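Local coordinates for protein-glutamine gamma-glutamyltransferase (PDB 1G0D), which catalyses calcium-dependent cross-linking of proteins, probably joining peptide-bound glutamines to lysine side chains or other primary amines, at residues 298-303 with 357-362. Sequence-based numbering, arbitrary orientation.
Sequences SAHDVD and TPQELS
Beside the transglutaminase active site, the type I beta turn H300–D303, which follows strand 290-298, meets the loop leaving strand 350-355, with H300 and D303 reaching across to P358 and L361. The H300 ring, its CG anti to the backbone N (chi1 -170°), brings NE2 to P358 O at 3.2 Å, a weak bond made at the ring edge, in plane. Its ND1 is bonded to E393 of helix 387-395, so that each ring nitrogen has a polar partner, that of NE2 a weak one. The Q359 side chain bends at chi2, sets NE2 over one ring face, displaced toward the rim, and probably donates to H300 O, whose modelled position is less certain. T357 CG2 approaches H300 NE2 obliquely at 3.8 Å. Farther along, D303 OD1 accepts L361 N at 2.8 Å, the N-H arriving from above the carboxylate plane at a fairly straight 160°. A water donates to L361 O at 2.9 Å and weakly to D303 OD2. An alanine in place of D303 has no carboxylate, and would probably leave L361 N without its acceptor and the water without its weak second partner. T357 also touches C272 and H332, so the contact joins two loops of the papain-like core next to its Cys-His-Asp catalytic triad.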
loop_
_atom_site.group_PDB
_atom_site.type_symbol
_atom_site.label_atom_id
_atom_site.label_comp_id
_atom_site.label_asym_id
_atom_site.label_seq_id
_atom_site.Cartn_x
_atom_site.Cartn_y
_atom_site.Cartn_z
ATOM N N SER A 298 13.229 -8.616 -0.832
ATOM C CA SER A 298 12.029 -9.416 -0.928
ATOM C C SER A 298 12.099 -10.664 -1.762
ATOM O O SER A 298 12.286 -10.593 -2.954
ATOM C CB SER A 298 10.920 -8.562 -1.489
ATOM O OG SER A 298 9.926 -8.393 -0.505
ATOM N N ALA A 299 11.911 -11.817 -1.150
ATOM C CA ALA A 299 11.912 -13.054 -1.920
ATOM C C ALA A 299 10.577 -13.282 -2.650
ATOM O O ALA A 299 9.969 -14.358 -2.565
ATOM C CB ALA A 299 12.208 -14.214 -1.025
ATOM N N HIS A 300 10.133 -12.278 -3.395
ATOM C CA HIS A 300 8.883 -12.406 -4.145
ATOM C C HIS A 300 8.971 -13.395 -5.307
ATOM O O HIS A 300 8.054 -14.177 -5.569
ATOM C CB HIS A 300 8.481 -11.065 -4.721
ATOM C CG HIS A 300 7.110 -11.075 -5.294
ATOM N ND1 HIS A 300 5.990 -11.328 -4.527
ATOM C CD2 HIS A 300 6.667 -10.883 -6.557
ATOM C CE1 HIS A 300 4.917 -11.291 -5.297
ATOM N NE2 HIS A 300 5.300 -11.024 -6.533
ATOM N N ASP A 301 10.090 -13.276 -6.018
ATOM C CA ASP A 301 10.499 -14.040 -7.208
ATOM C C ASP A 301 10.488 -15.560 -7.104
ATOM O O ASP A 301 10.233 -16.265 -8.074
ATOM C CB ASP A 301 11.928 -13.649 -7.517
ATOM C CG ASP A 301 12.825 -13.710 -6.258
ATOM O OD1 ASP A 301 12.801 -12.735 -5.480
ATOM O OD2 ASP A 301 13.544 -14.722 -6.032
ATOM N N VAL A 302 10.846 -16.020 -5.914
ATOM C CA VAL A 302 10.986 -17.412 -5.517
ATOM C C VAL A 302 9.726 -18.301 -5.701
ATOM O O VAL A 302 9.795 -19.541 -5.763
ATOM C CB VAL A 302 11.540 -17.359 -4.057
ATOM C CG1 VAL A 302 10.698 -18.127 -3.100
ATOM C CG2 VAL A 302 12.974 -17.779 -4.059
ATOM N N ASP A 303 8.565 -17.665 -5.816
ATOM C CA ASP A 303 7.350 -18.427 -6.002
ATOM C C ASP A 303 7.142 -19.497 -4.917
ATOM O O ASP A 303 6.964 -20.694 -5.188
ATOM C CB ASP A 303 7.362 -19.079 -7.364
ATOM C CG ASP A 303 5.981 -19.451 -7.827
ATOM O OD1 ASP A 303 5.101 -18.549 -7.840
ATOM O OD2 ASP A 303 5.778 -20.645 -8.168
ATOM N N THR A 357 -0.232 -7.635 -5.098
ATOM C CA THR A 357 0.688 -8.024 -6.142
ATOM C C THR A 357 0.558 -9.514 -6.402
ATOM O O THR A 357 0.805 -10.341 -5.509
ATOM C CB THR A 357 2.116 -7.710 -5.751
ATOM O OG1 THR A 357 2.235 -6.312 -5.425
ATOM C CG2 THR A 357 3.036 -8.027 -6.908
ATOM N N PRO A 358 0.169 -9.880 -7.636
ATOM C CA PRO A 358 0.013 -11.304 -7.937
ATOM C C PRO A 358 1.280 -12.085 -7.665
ATOM O O PRO A 358 2.386 -11.542 -7.715
ATOM C CB PRO A 358 -0.427 -11.337 -9.420
ATOM C CG PRO A 358 -1.022 -9.954 -9.671
ATOM C CD PRO A 358 -0.149 -9.036 -8.809
ATOM N N GLN A 359 1.101 -13.357 -7.342
ATOM C CA GLN A 359 2.218 -14.215 -7.046
ATOM C C GLN A 359 2.860 -14.627 -8.315
ATOM O O GLN A 359 2.192 -14.970 -9.300
ATOM C CB GLN A 359 1.820 -15.457 -6.277
ATOM C CG GLN A 359 3.065 -16.211 -5.787
ATOM C CD GLN A 359 4.153 -15.348 -5.046
ATOM O OE1 GLN A 359 3.882 -14.728 -4.003
ATOM N NE2 GLN A 359 5.394 -15.350 -5.584
ATOM N N GLU A 360 4.185 -14.551 -8.257
ATOM C CA GLU A 360 5.090 -14.868 -9.343
ATOM C C GLU A 360 4.589 -15.770 -10.470
ATOM O O GLU A 360 4.215 -15.293 -11.547
ATOM C CB GLU A 360 6.399 -15.435 -8.751
ATOM C CG GLU A 360 7.414 -14.345 -8.388
ATOM C CD GLU A 360 8.231 -13.845 -9.586
ATOM O OE1 GLU A 360 8.118 -14.431 -10.686
ATOM O OE2 GLU A 360 8.993 -12.867 -9.422
ATOM N N LEU A 361 4.528 -17.065 -10.187
ATOM C CA LEU A 361 4.196 -18.009 -11.206
ATOM C C LEU A 361 2.806 -18.565 -11.600
ATOM O O LEU A 361 2.694 -19.725 -12.000
ATOM C CB LEU A 361 5.233 -19.118 -11.071
ATOM C CG LEU A 361 6.659 -18.724 -11.560
ATOM C CD1 LEU A 361 6.768 -17.247 -11.938
ATOM C CD2 LEU A 361 7.697 -19.039 -10.485
ATOM N N SER A 362 1.757 -17.754 -11.463
ATOM C CA SER A 362 0.405 -18.077 -11.985
ATOM C C SER A 362 0.101 -16.675 -12.390
ATOM O O SER A 362 -0.377 -15.868 -11.579
ATOM C CB SER A 362 -0.621 -18.533 -10.964
ATOM O OG SER A 362 -1.650 -19.239 -11.670
HETATM O O HOH W 1 3.577 -21.989 -10.508
#